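Local coordinates for protein peptide amidase (Stenotrophomonas maltophilia, PDB 1M22) that probably hydrolyses amide bonds as a serine hydrolase of the amidase signature family, with a Ser-Ser-Lys catalytic triad, at residues V459-M464 against Y478-R483; A415-V420 against S446-M451; A18-G23 against R67-G72; L25-L30 against K60-R65; L327-A332 against P383-A388. One frame throughout, in Å; residues are numbered along the deposited sequence.

How the interactions relate
From the N terminus, interaction 3 closes a loop of 43 residues, joining the end of helix 13-21 to the end of helix 58-70. Interaction 4 is nested inside that loop: it sets the start of helix 27-43 on the same helix 58-70, and the two touch through Met20, which packs on Leu25. Interaction 5 comes next in series, on the other side of the chain's centre, and links helix 319-340 to helix 383-407. Interactions 2 and 1 then follow one after the other in the central sheet, where strand 457-464 lies between strands 412-416 and 446-454 and is covered by helix 470-484. No contact crosses another.

Interaction 1 of 5, residues V459-M464 against Y478-R483; sequences VGLLFM and YAYEQR
One methyl of Leu461 sits squarely on the ring of Tyr480. CD2 lies 3.8 Å from the centroid of the Tyr480 ring and only 8° off its normal, a CH-pi contact made over the middle of the face, with the ring carbons all at similar distances from the methyl. Two torsions produce this. In Leu461 CG stands anti to the backbone N (chi1 179°), carrying the branch off the strand toward the helix, while Tyr480 CG, likewise anti to the backbone N (chi1 166°), lets the ring extend from the helix toward the strand and turn a face to it. Phe463, two residues farther along the same side of the strand, meets the root of the tyrosine instead: its CZ lies 4.1 Å from Tyr480 CB, at an oblique approach, and no polar bond joins the two segments. Tyr480 is thus touched by the leucine on its ring and by the phenylalanine at its CB, all three side chains being buried. Met451 of the adjoining strand packs against both Leu461 and Tyr480, and helix 289-302 adds Ile293 beside Leu461 and Leu300 beside Tyr480. Alternate residues of strand 457-464 therefore supply the apolar surface on which helix 470-484 lies, the helix-on-sheet packing of the amidase signature fold, in which a mixed central sheet is covered by helices on both faces.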
# COMPACT_ATOMS: atom_id res chain seq x y z
N VAL A 459 -6.68 -3.11 -14.40
CA VAL A 459 -7.86 -2.68 -13.66
C VAL A 459 -8.02 -3.68 -12.52
O VAL A 459 -7.77 -4.88 -12.69
CB VAL A 459 -9.13 -2.72 -14.54
CG1 VAL A 459 -10.36 -2.40 -13.69
CG2 VAL A 459 -9.01 -1.71 -15.67
N GLY A 460 -8.42 -3.19 -11.35
CA GLY A 460 -8.58 -4.08 -10.21
C GLY A 460 -9.98 -4.12 -9.63
O GLY A 460 -10.80 -3.24 -9.87
N LEU A 461 -10.24 -5.19 -8.89
CA LEU A 461 -11.52 -5.39 -8.21
C LEU A 461 -11.26 -5.13 -6.72
O LEU A 461 -10.41 -5.79 -6.09
CB LEU A 461 -12.02 -6.83 -8.40
CG LEU A 461 -13.34 -7.16 -7.71
CD1 LEU A 461 -14.47 -6.33 -8.32
CD2 LEU A 461 -13.63 -8.65 -7.87
N LEU A 462 -11.99 -4.17 -6.17
CA LEU A 462 -11.84 -3.78 -4.78
C LEU A 462 -12.82 -4.49 -3.85
O LEU A 462 -14.00 -4.63 -4.18
CB LEU A 462 -12.06 -2.27 -4.64
CG LEU A 462 -11.97 -1.67 -3.24
CD1 LEU A 462 -10.52 -1.60 -2.81
CD2 LEU A 462 -12.59 -0.28 -3.24
N PHE A 463 -12.30 -4.94 -2.71
CA PHE A 463 -13.11 -5.59 -1.68
C PHE A 463 -12.99 -4.73 -0.42
O PHE A 463 -11.88 -4.34 -0.04
CB PHE A 463 -12.59 -6.99 -1.32
CG PHE A 463 -12.77 -8.03 -2.40
CD1 PHE A 463 -11.94 -8.04 -3.52
CD2 PHE A 463 -13.74 -9.02 -2.28
CE1 PHE A 463 -12.07 -9.02 -4.50
CE2 PHE A 463 -13.88 -10.01 -3.25
CZ PHE A 463 -13.04 -10.01 -4.36
N MET A 464 -14.11 -4.43 0.22
CA MET A 464 -14.10 -3.65 1.46
C MET A 464 -14.98 -4.36 2.49
O MET A 464 -16.01 -4.94 2.15
CB MET A 464 -14.64 -2.23 1.24
CG MET A 464 -13.77 -1.35 0.34
SD MET A 464 -14.29 0.40 0.36
CE MET A 464 -15.86 0.29 -0.48
N TYR A 478 -9.05 -14.37 -2.33
CA TYR A 478 -8.29 -15.52 -2.81
C TYR A 478 -9.16 -16.40 -3.70
O TYR A 478 -8.74 -16.84 -4.77
CB TYR A 478 -7.78 -16.33 -1.62
CG TYR A 478 -6.96 -17.54 -2.02
CD1 TYR A 478 -5.66 -17.41 -2.51
CD2 TYR A 478 -7.50 -18.83 -1.93
CE1 TYR A 478 -4.91 -18.52 -2.88
CE2 TYR A 478 -6.75 -19.95 -2.30
CZ TYR A 478 -5.46 -19.78 -2.77
OH TYR A 478 -4.71 -20.88 -3.13
N ALA A 479 -10.39 -16.68 -3.25
CA ALA A 479 -11.30 -17.51 -4.03
C ALA A 479 -11.56 -16.90 -5.40
O ALA A 479 -11.64 -17.60 -6.40
CB ALA A 479 -12.61 -17.69 -3.27
N TYR A 480 -11.71 -15.58 -5.44
CA TYR A 480 -11.94 -14.89 -6.70
C TYR A 480 -10.70 -14.99 -7.59
O TYR A 480 -10.79 -15.31 -8.78
CB TYR A 480 -12.27 -13.41 -6.47
CG TYR A 480 -12.19 -12.59 -7.73
CD1 TYR A 480 -13.19 -12.67 -8.71
CD2 TYR A 480 -11.07 -11.80 -8.00
CE1 TYR A 480 -13.07 -12.00 -9.92
CE2 TYR A 480 -10.94 -11.13 -9.21
CZ TYR A 480 -11.94 -11.23 -10.16
OH TYR A 480 -11.78 -10.59 -11.37
N GLU A 481 -9.55 -14.71 -7.00
CA GLU A 481 -8.29 -14.74 -7.72
C GLU A 481 -7.98 -16.11 -8.32
O GLU A 481 -7.53 -16.21 -9.46
CB GLU A 481 -7.16 -14.34 -6.77
CG GLU A 481 -5.78 -14.38 -7.39
CD GLU A 481 -4.69 -14.45 -6.34
OE1 GLU A 481 -4.72 -15.41 -5.53
OE2 GLU A 481 -3.82 -13.56 -6.31
N GLN A 482 -8.22 -17.16 -7.55
CA GLN A 482 -7.91 -18.50 -8.02
C GLN A 482 -8.72 -18.99 -9.20
O GLN A 482 -8.26 -19.87 -9.94
CB GLN A 482 -8.00 -19.49 -6.85
CG GLN A 482 -6.90 -19.28 -5.82
CD GLN A 482 -5.51 -19.30 -6.45
OE1 GLN A 482 -4.83 -18.28 -6.52
NE2 GLN A 482 -5.09 -20.48 -6.90
N ARG A 483 -9.91 -18.44 -9.42
CA ARG A 483 -10.68 -18.88 -10.57
C ARG A 483 -10.55 -17.92 -11.75
O ARG A 483 -11.06 -18.20 -12.83
CB ARG A 483 -12.15 -19.11 -10.21
CG ARG A 483 -12.93 -17.92 -9.68
CD ARG A 483 -14.39 -18.34 -9.48
NE ARG A 483 -15.02 -18.67 -10.76
CZ ARG A 483 -15.81 -19.72 -10.98
NH1 ARG A 483 -16.09 -20.58 -10.01
NH2 ARG A 483 -16.34 -19.90 -12.18

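Interaction 2 of 5, residues A415-V420 against S446-M451; sequences APTTGV and SLTVPM
Thr417 and Thr448 join hydroxyl to hydroxyl across the central mixed sheet of the amidase signature fold. Strand 412-416 has just ended at Thr417, and strand 446-454 is not its direct neighbour: strand 457-464 runs between them, pairing with Thr417 through Gly460 and with Val449 through Leu461. The two threonines therefore reach over the intervening strand, from CA atoms 6.7 Å apart. Beginning at Thr417 CB, the nearest atom of the other segment is Thr448 OG1, at 3.8 Å. The two branches then part. CG2 only skirts the partner hydroxyl, whereas OG1 stands beside its own backbone N, anti to the carbonyl carbon (chi1 -54°), and is directed at Thr448. There it forms a hydrogen bond of 2.8 Å to Thr448 OG1, in which either hydroxyl could be the donor, and it also lies 3.5 Å from Thr448 CB. The two side chains meet nearly perpendicularly, and both are buried, so the bond pairs two polar groups inside the protein. The Thr417 side chain is about 11 Å from that of the catalytic Ser189. Thr448 OG1 reaches the bond by standing anti to its backbone N (chi1 -178°), which leaves CG2 between N and the carbonyl carbon.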
# COMPACT_ATOMS: atom_id res chain seq x y z
N ALA A 415 -16.26 -3.32 -5.95
CA ALA A 415 -16.39 -2.34 -7.01
C ALA A 415 -15.07 -2.24 -7.74
O ALA A 415 -14.05 -2.75 -7.26
CB ALA A 415 -16.73 -0.98 -6.42
N PRO A 416 -15.06 -1.62 -8.93
CA PRO A 416 -13.78 -1.50 -9.62
C PRO A 416 -13.00 -0.57 -8.69
O PRO A 416 -13.58 0.33 -8.09
CB PRO A 416 -14.15 -0.79 -10.92
CG PRO A 416 -15.58 -1.19 -11.14
CD PRO A 416 -16.17 -1.12 -9.75
N THR A 417 -11.69 -0.78 -8.55
CA THR A 417 -10.90 0.06 -7.66
C THR A 417 -10.79 1.50 -8.14
O THR A 417 -10.99 2.45 -7.38
CB THR A 417 -9.50 -0.54 -7.48
OG1 THR A 417 -9.62 -1.90 -7.05
CG2 THR A 417 -8.70 0.25 -6.44
N THR A 418 -10.47 1.65 -9.42
CA THR A 418 -10.31 2.97 -10.03
C THR A 418 -10.27 2.78 -11.54
O THR A 418 -10.59 1.70 -12.04
CB THR A 418 -9.00 3.64 -9.52
OG1 THR A 418 -8.91 4.97 -10.05
CG2 THR A 418 -7.77 2.84 -9.95
N GLY A 419 -9.90 3.83 -12.27
CA GLY A 419 -9.81 3.72 -13.72
C GLY A 419 -8.42 3.25 -14.09
O GLY A 419 -7.73 2.64 -13.27
N VAL A 420 -7.99 3.52 -15.32
CA VAL A 420 -6.66 3.09 -15.75
C VAL A 420 -5.65 4.22 -15.68
O VAL A 420 -6.01 5.39 -15.53
CB VAL A 420 -6.68 2.53 -17.19
CG1 VAL A 420 -7.57 1.31 -17.25
CG2 VAL A 420 -7.15 3.60 -18.16
N SER A 446 -9.48 -2.89 3.21
CA SER A 446 -9.79 -2.91 1.79
C SER A 446 -8.70 -3.72 1.10
O SER A 446 -7.57 -3.79 1.59
CB SER A 446 -9.88 -1.49 1.22
OG SER A 446 -8.66 -0.79 1.35
N LEU A 447 -9.03 -4.34 -0.02
CA LEU A 447 -8.09 -5.20 -0.73
C LEU A 447 -8.44 -5.21 -2.21
O LEU A 447 -9.59 -5.48 -2.57
CB LEU A 447 -8.22 -6.61 -0.14
CG LEU A 447 -7.23 -7.75 -0.42
CD1 LEU A 447 -7.60 -8.95 0.45
CD2 LEU A 447 -7.25 -8.12 -1.88
N THR A 448 -7.46 -4.92 -3.06
CA THR A 448 -7.70 -4.94 -4.50
C THR A 448 -6.98 -6.13 -5.14
O THR A 448 -5.86 -6.46 -4.77
CB THR A 448 -7.24 -3.61 -5.17
OG1 THR A 448 -7.55 -3.66 -6.57
CG2 THR A 448 -5.74 -3.39 -4.99
N VAL A 449 -7.67 -6.77 -6.08
CA VAL A 449 -7.15 -7.92 -6.81
C VAL A 449 -7.29 -7.65 -8.31
O VAL A 449 -8.31 -7.16 -8.76
CB VAL A 449 -7.95 -9.22 -6.49
CG1 VAL A 449 -7.36 -10.41 -7.24
CG2 VAL A 449 -7.96 -9.47 -4.99
N PRO A 450 -6.25 -7.97 -9.09
CA PRO A 450 -6.32 -7.74 -10.54
C PRO A 450 -7.54 -8.42 -11.16
O PRO A 450 -7.81 -9.59 -10.86
CB PRO A 450 -5.02 -8.34 -11.05
CG PRO A 450 -4.07 -8.06 -9.92
CD PRO A 450 -4.90 -8.43 -8.70
N MET A 451 -8.27 -7.72 -12.02
CA MET A 451 -9.43 -8.32 -12.65
C MET A 451 -9.43 -8.21 -14.17
O MET A 451 -10.39 -8.59 -14.83
CB MET A 451 -10.73 -7.74 -12.08
CG MET A 451 -11.11 -6.36 -12.55
SD MET A 451 -12.88 -6.10 -12.22
CE MET A 451 -13.53 -7.31 -13.20

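Interaction 3 of 5, residues A18-G23 against R67-G72; sequences ARMTAG and RERRDG
The van der Waals part of this contact lies between Met20 and the guanidinium group of Arg69. Met20 CB rests over the centre of one face of that group, 3.6 Å from Arg69 CZ and equally near NH2, while SD passes 4.0 Å from Arg69 NH2. The Arg69 chain leaves its helix extended, CG anti to the backbone N (chi1 -177°), and bends at chi3 (-66°), so the arginine side chain crosses that of Met20 nearly perpendicularly and its flat end comes to lie face-on to Met20 CB. Polar contact across the segments is slight: Arg69 NH1 makes one weak hydrogen bond to Thr21 OG1, at 3.3 Å with an N-H...acceptor angle of 133°. Both groups have a better partner in Gln17, one turn earlier in helix 13-21: Arg69 NH2 bonds to its side-chain OE1, and Thr21 OG1 to its backbone carbonyl. Backbone bonds finish each helix close by. Gly23 and Gly72, both with positive phi, close Schellman motifs after helices 13-21 and 58-70. The arginine thus spans two helix ends chiefly through its flat face and through Gln17, and with an amide and a hydroxyl as acceptors here, its positive charge is probably not neutralised by these partners.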
# COMPACT_ATOMS: atom_id res chain seq x y z
N ALA A 18 9.82 -22.82 -0.61
CA ALA A 18 9.93 -24.25 -0.84
C ALA A 18 11.23 -24.56 -1.58
O ALA A 18 11.91 -25.54 -1.26
CB ALA A 18 8.74 -24.75 -1.66
N ARG A 19 11.58 -23.73 -2.56
CA ARG A 19 12.81 -23.93 -3.32
C ARG A 19 14.04 -23.81 -2.43
O ARG A 19 14.97 -24.62 -2.53
CB ARG A 19 12.91 -22.93 -4.46
CG ARG A 19 11.82 -23.05 -5.51
CD ARG A 19 12.04 -22.06 -6.63
NE ARG A 19 10.94 -22.05 -7.60
CZ ARG A 19 10.95 -21.35 -8.73
NH1 ARG A 19 12.00 -20.61 -9.05
NH2 ARG A 19 9.91 -21.40 -9.54
N MET A 20 14.06 -22.80 -1.56
CA MET A 20 15.20 -22.61 -0.67
C MET A 20 15.27 -23.74 0.35
O MET A 20 16.35 -24.22 0.69
CB MET A 20 15.10 -21.26 0.06
CG MET A 20 15.27 -20.05 -0.86
SD MET A 20 15.42 -18.47 0.02
CE MET A 20 13.71 -18.10 0.38
N THR A 21 14.11 -24.19 0.83
CA THR A 21 14.05 -25.26 1.81
C THR A 21 14.49 -26.60 1.20
O THR A 21 14.96 -27.49 1.91
CB THR A 21 12.61 -25.39 2.38
OG1 THR A 21 12.26 -24.15 3.02
CG2 THR A 21 12.53 -26.52 3.40
N ALA A 22 14.35 -26.73 -0.12
CA ALA A 22 14.74 -27.95 -0.81
C ALA A 22 16.21 -27.88 -1.24
O ALA A 22 16.74 -28.83 -1.82
CB ALA A 22 13.85 -28.18 -2.02
N GLY A 23 16.85 -26.75 -0.97
CA GLY A 23 18.24 -26.57 -1.32
C GLY A 23 18.51 -26.28 -2.79
O GLY A 23 19.64 -26.41 -3.26
N ARG A 67 23.28 -18.66 6.10
CA ARG A 67 24.10 -19.33 7.10
C ARG A 67 23.18 -19.93 8.16
O ARG A 67 23.37 -21.07 8.60
CB ARG A 67 25.10 -18.36 7.74
CG ARG A 67 26.36 -18.12 6.92
CD ARG A 67 27.39 -17.29 7.68
NE ARG A 67 27.06 -15.87 7.73
CZ ARG A 67 27.28 -15.02 6.73
NH1 ARG A 67 27.85 -15.43 5.61
NH2 ARG A 67 26.93 -13.75 6.87
N GLU A 68 22.16 -19.17 8.56
CA GLU A 68 21.21 -19.65 9.56
C GLU A 68 20.49 -20.88 9.04
O GLU A 68 20.29 -21.85 9.77
CB GLU A 68 20.20 -18.55 9.91
CG GLU A 68 20.82 -17.32 10.56
CD GLU A 68 19.83 -16.19 10.77
OE1 GLU A 68 18.81 -16.14 10.04
OE2 GLU A 68 20.08 -15.34 11.64
N ARG A 69 20.10 -20.85 7.77
CA ARG A 69 19.41 -21.99 7.17
C ARG A 69 20.31 -23.23 7.20
O ARG A 69 19.87 -24.31 7.59
CB ARG A 69 19.01 -21.68 5.73
CG ARG A 69 18.22 -22.80 5.05
CD ARG A 69 17.86 -22.45 3.61
NE ARG A 69 16.93 -21.33 3.52
CZ ARG A 69 15.61 -21.42 3.67
NH1 ARG A 69 15.04 -22.59 3.94
NH2 ARG A 69 14.86 -20.33 3.56
N ARG A 70 21.57 -23.06 6.80
CA ARG A 70 22.50 -24.18 6.79
C ARG A 70 22.75 -24.69 8.21
O ARG A 70 23.13 -25.84 8.41
CB ARG A 70 23.83 -23.77 6.14
CG ARG A 70 23.69 -23.26 4.70
CD ARG A 70 25.00 -23.39 3.92
NE ARG A 70 26.08 -22.57 4.46
CZ ARG A 70 26.18 -21.25 4.30
NH1 ARG A 70 25.26 -20.59 3.61
NH2 ARG A 70 27.20 -20.59 4.83
N ASP A 71 22.52 -23.82 9.19
CA ASP A 71 22.72 -24.18 10.60
C ASP A 71 21.44 -24.74 11.21
O ASP A 71 21.42 -25.15 12.37
CB ASP A 71 23.16 -22.94 11.39
CG ASP A 71 23.63 -23.28 12.79
OD1 ASP A 71 24.56 -24.11 12.92
OD2 ASP A 71 23.08 -22.72 13.76
N GLY A 72 20.37 -24.76 10.42
CA GLY A 72 19.10 -25.28 10.90
C GLY A 72 18.34 -24.34 11.82
O GLY A 72 17.61 -24.79 12.70

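Interaction 4 of 5, residues L25-L30 against K60-R65; sequences LDSTTL and KEAAER
Ser27 and Thr28 meet Ala62 and Ala63 where the first turn of helix 27-43 approaches helix 58-70, with the Thr28 and Ala62 CA atoms only 5.0 Å apart. Ser27 OG lies 3.4 Å from Ala62 CB. Thr28 presents its methyl: CG2, anti to the carbonyl carbon, is placed over the backbone at Ala63, 3.4 Å from Ala63 N and a tight 3.5 Å from Ala63 CA. Small side chains on both helices permit so close an approach. Beyond this shell, Asp26 N-caps helix 27-43. Its OD1 accepts from Thr29 N at 2.8 Å, nearly in line with the C-O bond, and from Thr29 OG1 at 2.6 Å, 29° out of the carboxylate plane. Asp66, one residue past 60-65, receives Ser27 N and Thr28 N on its two carboxylate oxygens, and Ser27 OG bonds to Gly80 O. Two carboxylates thus gather at the helix start, where the N-H groups of the first turn and the helix dipole would be expected to stabilise their negative charge.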
# COMPACT_ATOMS: atom_id res chain seq x y z
N LEU A 25 17.73 -23.29 -4.11
CA LEU A 25 17.86 -21.85 -4.20
C LEU A 25 18.27 -21.31 -2.84
O LEU A 25 17.91 -21.87 -1.81
CB LEU A 25 16.52 -21.22 -4.60
CG LEU A 25 16.40 -19.69 -4.65
CD1 LEU A 25 17.27 -19.14 -5.77
CD2 LEU A 25 14.95 -19.29 -4.87
N ASP A 26 19.05 -20.23 -2.83
CA ASP A 26 19.41 -19.62 -1.56
C ASP A 26 19.10 -18.14 -1.62
O ASP A 26 18.89 -17.58 -2.70
CB ASP A 26 20.88 -19.85 -1.19
CG ASP A 26 21.83 -19.46 -2.29
OD1 ASP A 26 21.60 -18.44 -2.96
OD2 ASP A 26 22.84 -20.18 -2.46
N SER A 27 19.05 -17.50 -0.46
CA SER A 27 18.72 -16.09 -0.39
C SER A 27 19.67 -15.18 -1.15
O SER A 27 19.23 -14.22 -1.78
CB SER A 27 18.64 -15.65 1.07
OG SER A 27 18.09 -14.34 1.16
N THR A 28 20.97 -15.47 -1.11
CA THR A 28 21.91 -14.61 -1.82
C THR A 28 21.69 -14.64 -3.33
O THR A 28 21.79 -13.61 -4.00
CB THR A 28 23.38 -14.97 -1.50
OG1 THR A 28 23.62 -16.36 -1.78
CG2 THR A 28 23.68 -14.71 -0.03
N THR A 29 21.37 -15.81 -3.87
CA THR A 29 21.12 -15.92 -5.31
C THR A 29 19.87 -15.13 -5.68
O THR A 29 19.87 -14.36 -6.64
CB THR A 29 20.92 -17.40 -5.72
OG1 THR A 29 22.12 -18.14 -5.44
CG2 THR A 29 20.62 -17.50 -7.21
N LEU A 30 18.81 -15.32 -4.91
CA LEU A 30 17.55 -14.62 -5.16
C LEU A 30 17.73 -13.11 -5.01
O LEU A 30 17.28 -12.33 -5.86
CB LEU A 30 16.48 -15.13 -4.18
CG LEU A 30 15.06 -14.58 -4.31
CD1 LEU A 30 14.53 -14.81 -5.72
CD2 LEU A 30 14.17 -15.28 -3.29
N LYS A 60 24.63 -8.86 2.70
CA LYS A 60 25.06 -9.32 4.02
C LYS A 60 23.90 -10.01 4.72
O LYS A 60 24.06 -11.08 5.31
CB LYS A 60 25.55 -8.13 4.86
CG LYS A 60 25.97 -8.50 6.28
CD LYS A 60 26.48 -7.30 7.05
CE LYS A 60 25.38 -6.29 7.32
NZ LYS A 60 24.30 -6.85 8.17
N GLU A 61 22.73 -9.39 4.66
CA GLU A 61 21.53 -9.94 5.29
C GLU A 61 21.17 -11.29 4.66
O GLU A 61 20.90 -12.26 5.37
CB GLU A 61 20.36 -8.96 5.15
CG GLU A 61 20.43 -7.77 6.11
CD GLU A 61 19.32 -6.74 5.87
OE1 GLU A 61 18.15 -7.13 5.65
OE2 GLU A 61 19.63 -5.53 5.93
N ALA A 62 21.16 -11.34 3.33
CA ALA A 62 20.84 -12.58 2.63
C ALA A 62 21.81 -13.70 3.01
O ALA A 62 21.40 -14.83 3.25
CB ALA A 62 20.86 -12.34 1.12
N ALA A 63 23.10 -13.37 3.07
CA ALA A 63 24.13 -14.35 3.41
C ALA A 63 23.97 -14.86 4.83
O ALA A 63 24.25 -16.03 5.11
CB ALA A 63 25.51 -13.74 3.21
N GLU A 64 23.53 -13.99 5.73
CA GLU A 64 23.33 -14.40 7.12
C GLU A 64 22.12 -15.32 7.20
O GLU A 64 22.13 -16.30 7.95
CB GLU A 64 23.13 -13.17 8.01
CG GLU A 64 23.22 -13.46 9.51
CD GLU A 64 24.54 -14.12 9.90
OE1 GLU A 64 25.60 -13.63 9.46
OE2 GLU A 64 24.51 -15.11 10.65
N ARG A 65 21.07 -15.03 6.43
CA ARG A 65 19.89 -15.88 6.44
C ARG A 65 20.27 -17.26 5.91
O ARG A 65 19.77 -18.27 6.39
CB ARG A 65 18.76 -15.29 5.58
CG ARG A 65 18.29 -13.87 5.94
CD ARG A 65 17.65 -13.68 7.32
NE ARG A 65 18.62 -13.59 8.37
CZ ARG A 65 19.15 -12.57 9.03
NH1 ARG A 65 18.87 -11.28 8.87
NH2 ARG A 65 20.06 -12.92 9.92

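Interaction 5 of 5, residues L327-A332 against P383-A388; sequences LYEFKA and PAYIRA
Between 327-332 and 383-388 the backbones are nearest at Tyr328 and Tyr385, CA atoms 7.0 Å apart. Both tyrosines point toward the opposite helix, and their side chains run antiparallel to one another. Their ring planes lie within 22° of parallel, yet the centroids are 5.3 Å apart, so far offset that little of one ring faces the other. What covers the Tyr328 ring is instead the Tyr385 CB, 3.7 Å from the ring centroid, a CH-pi contact over the face. In return Tyr328 CB lies 3.5 Å from Tyr385 CD1. Setting CG anti to the backbone N (chi1 159°) sends the Tyr385 ring across to helix 319-340, where its hydroxyl meets Glu329. Tyr385 OH donates a short hydrogen bond of 2.6 Å to Glu329 OE2, on the anti side of the carboxylate. That oxygen sits at the edge of the Tyr385 ring, in its plane, although the carboxylate as a whole is turned 73° from the ring. The buried Glu329 carboxylate has further partners: OE1 is hydrogen-bonded to Ser218 OG and OE2 also to Ser220 OG, which would be expected to spread any negative charge, and Phe219 packs on both Glu329 and Tyr385. The contact thus pins the first turn of helix 383-407, which leads into strand 412-416 of the central sheet, to the middle of helix 319-340.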
# COMPACT_ATOMS: atom_id res chain seq x y z
N LEU A 327 -5.36 17.75 7.76
CA LEU A 327 -4.51 18.92 7.96
C LEU A 327 -4.04 19.03 9.41
O LEU A 327 -2.86 19.22 9.67
CB LEU A 327 -5.26 20.20 7.56
CG LEU A 327 -5.53 20.38 6.06
CD1 LEU A 327 -6.54 21.50 5.85
CD2 LEU A 327 -4.23 20.67 5.33
N TYR A 328 -4.97 18.88 10.34
CA TYR A 328 -4.63 18.96 11.76
C TYR A 328 -3.71 17.83 12.20
O TYR A 328 -2.71 18.06 12.89
CB TYR A 328 -5.89 18.93 12.63
CG TYR A 328 -6.62 20.25 12.74
CD1 TYR A 328 -7.40 20.73 11.69
CD2 TYR A 328 -6.55 21.00 13.91
CE1 TYR A 328 -8.09 21.93 11.80
CE2 TYR A 328 -7.24 22.21 14.03
CZ TYR A 328 -8.01 22.66 12.97
OH TYR A 328 -8.70 23.85 13.09
N GLU A 329 -4.04 16.61 11.81
CA GLU A 329 -3.24 15.47 12.21
C GLU A 329 -1.87 15.44 11.55
O GLU A 329 -0.91 14.95 12.15
CB GLU A 329 -4.02 14.17 11.95
CG GLU A 329 -5.28 14.07 12.81
CD GLU A 329 -6.00 12.75 12.68
OE1 GLU A 329 -5.47 11.83 12.02
OE2 GLU A 329 -7.11 12.63 13.25
N PHE A 330 -1.76 15.98 10.34
CA PHE A 330 -0.48 16.00 9.66
C PHE A 330 0.52 16.88 10.41
O PHE A 330 1.65 16.48 10.65
CB PHE A 330 -0.64 16.52 8.22
CG PHE A 330 0.67 16.67 7.48
CD1 PHE A 330 1.43 15.56 7.13
CD2 PHE A 330 1.14 17.93 7.14
CE1 PHE A 330 2.64 15.70 6.46
CE2 PHE A 330 2.35 18.09 6.47
CZ PHE A 330 3.11 16.98 6.13
N LYS A 331 0.09 18.08 10.80
CA LYS A 331 1.01 18.95 11.53
C LYS A 331 1.41 18.31 12.86
O LYS A 331 2.60 18.22 13.18
CB LYS A 331 0.39 20.32 11.80
CG LYS A 331 1.35 21.24 12.54
CD LYS A 331 0.73 22.59 12.86
CE LYS A 331 1.75 23.50 13.52
NZ LYS A 331 1.18 24.85 13.80
N ALA A 332 0.43 17.86 13.62
CA ALA A 332 0.70 17.25 14.92
C ALA A 332 1.57 16.01 14.79
O ALA A 332 2.57 15.86 15.50
CB ALA A 332 -0.61 16.90 15.61
N PRO A 383 -12.22 22.49 18.62
CA PRO A 383 -13.54 21.87 18.49
C PRO A 383 -13.88 21.48 17.05
O PRO A 383 -14.50 20.44 16.81
CB PRO A 383 -14.48 22.93 19.04
CG PRO A 383 -13.64 23.60 20.09
CD PRO A 383 -12.31 23.75 19.39
N ALA A 384 -13.47 22.31 16.10
CA ALA A 384 -13.74 22.05 14.69
C ALA A 384 -13.06 20.77 14.23
O ALA A 384 -13.61 20.00 13.44
CB ALA A 384 -13.27 23.23 13.84
N TYR A 385 -11.85 20.54 14.72
CA TYR A 385 -11.11 19.33 14.36
C TYR A 385 -11.78 18.12 15.00
O TYR A 385 -12.02 17.11 14.34
CB TYR A 385 -9.66 19.41 14.84
CG TYR A 385 -9.01 18.05 14.95
CD1 TYR A 385 -8.72 17.29 13.82
CD2 TYR A 385 -8.75 17.49 16.20
CE1 TYR A 385 -8.20 16.00 13.93
CE2 TYR A 385 -8.23 16.21 16.33
CZ TYR A 385 -7.96 15.46 15.19
OH TYR A 385 -7.47 14.19 15.33
N ILE A 386 -12.09 18.23 16.29
CA ILE A 386 -12.74 17.13 17.00
C ILE A 386 -14.02 16.72 16.30
O ILE A 386 -14.28 15.53 16.11
CB ILE A 386 -13.03 17.54 18.46
CG1 ILE A 386 -11.71 17.78 19.20
CG2 ILE A 386 -13.84 16.44 19.16
CD1 ILE A 386 -11.87 18.19 20.65
N ARG A 387 -14.82 17.70 15.88
CA ARG A 387 -16.07 17.40 15.19
C ARG A 387 -15.79 16.72 13.85
O ARG A 387 -16.44 15.73 13.50
CB ARG A 387 -16.87 18.69 14.94
CG ARG A 387 -17.31 19.42 16.20
CD ARG A 387 -18.43 20.41 15.91
NE ARG A 387 -18.02 21.47 14.99
CZ ARG A 387 -17.28 22.52 15.33
NH1 ARG A 387 -16.86 22.66 16.58
NH2 ARG A 387 -16.96 23.43 14.42
N ALA A 388 -14.82 17.24 13.11
CA ALA A 388 -14.47 16.68 11.81
C ALA A 388 -14.01 15.23 11.91
O ALA A 388 -14.45 14.38 11.14
CB ALA A 388 -13.38 17.53 11.16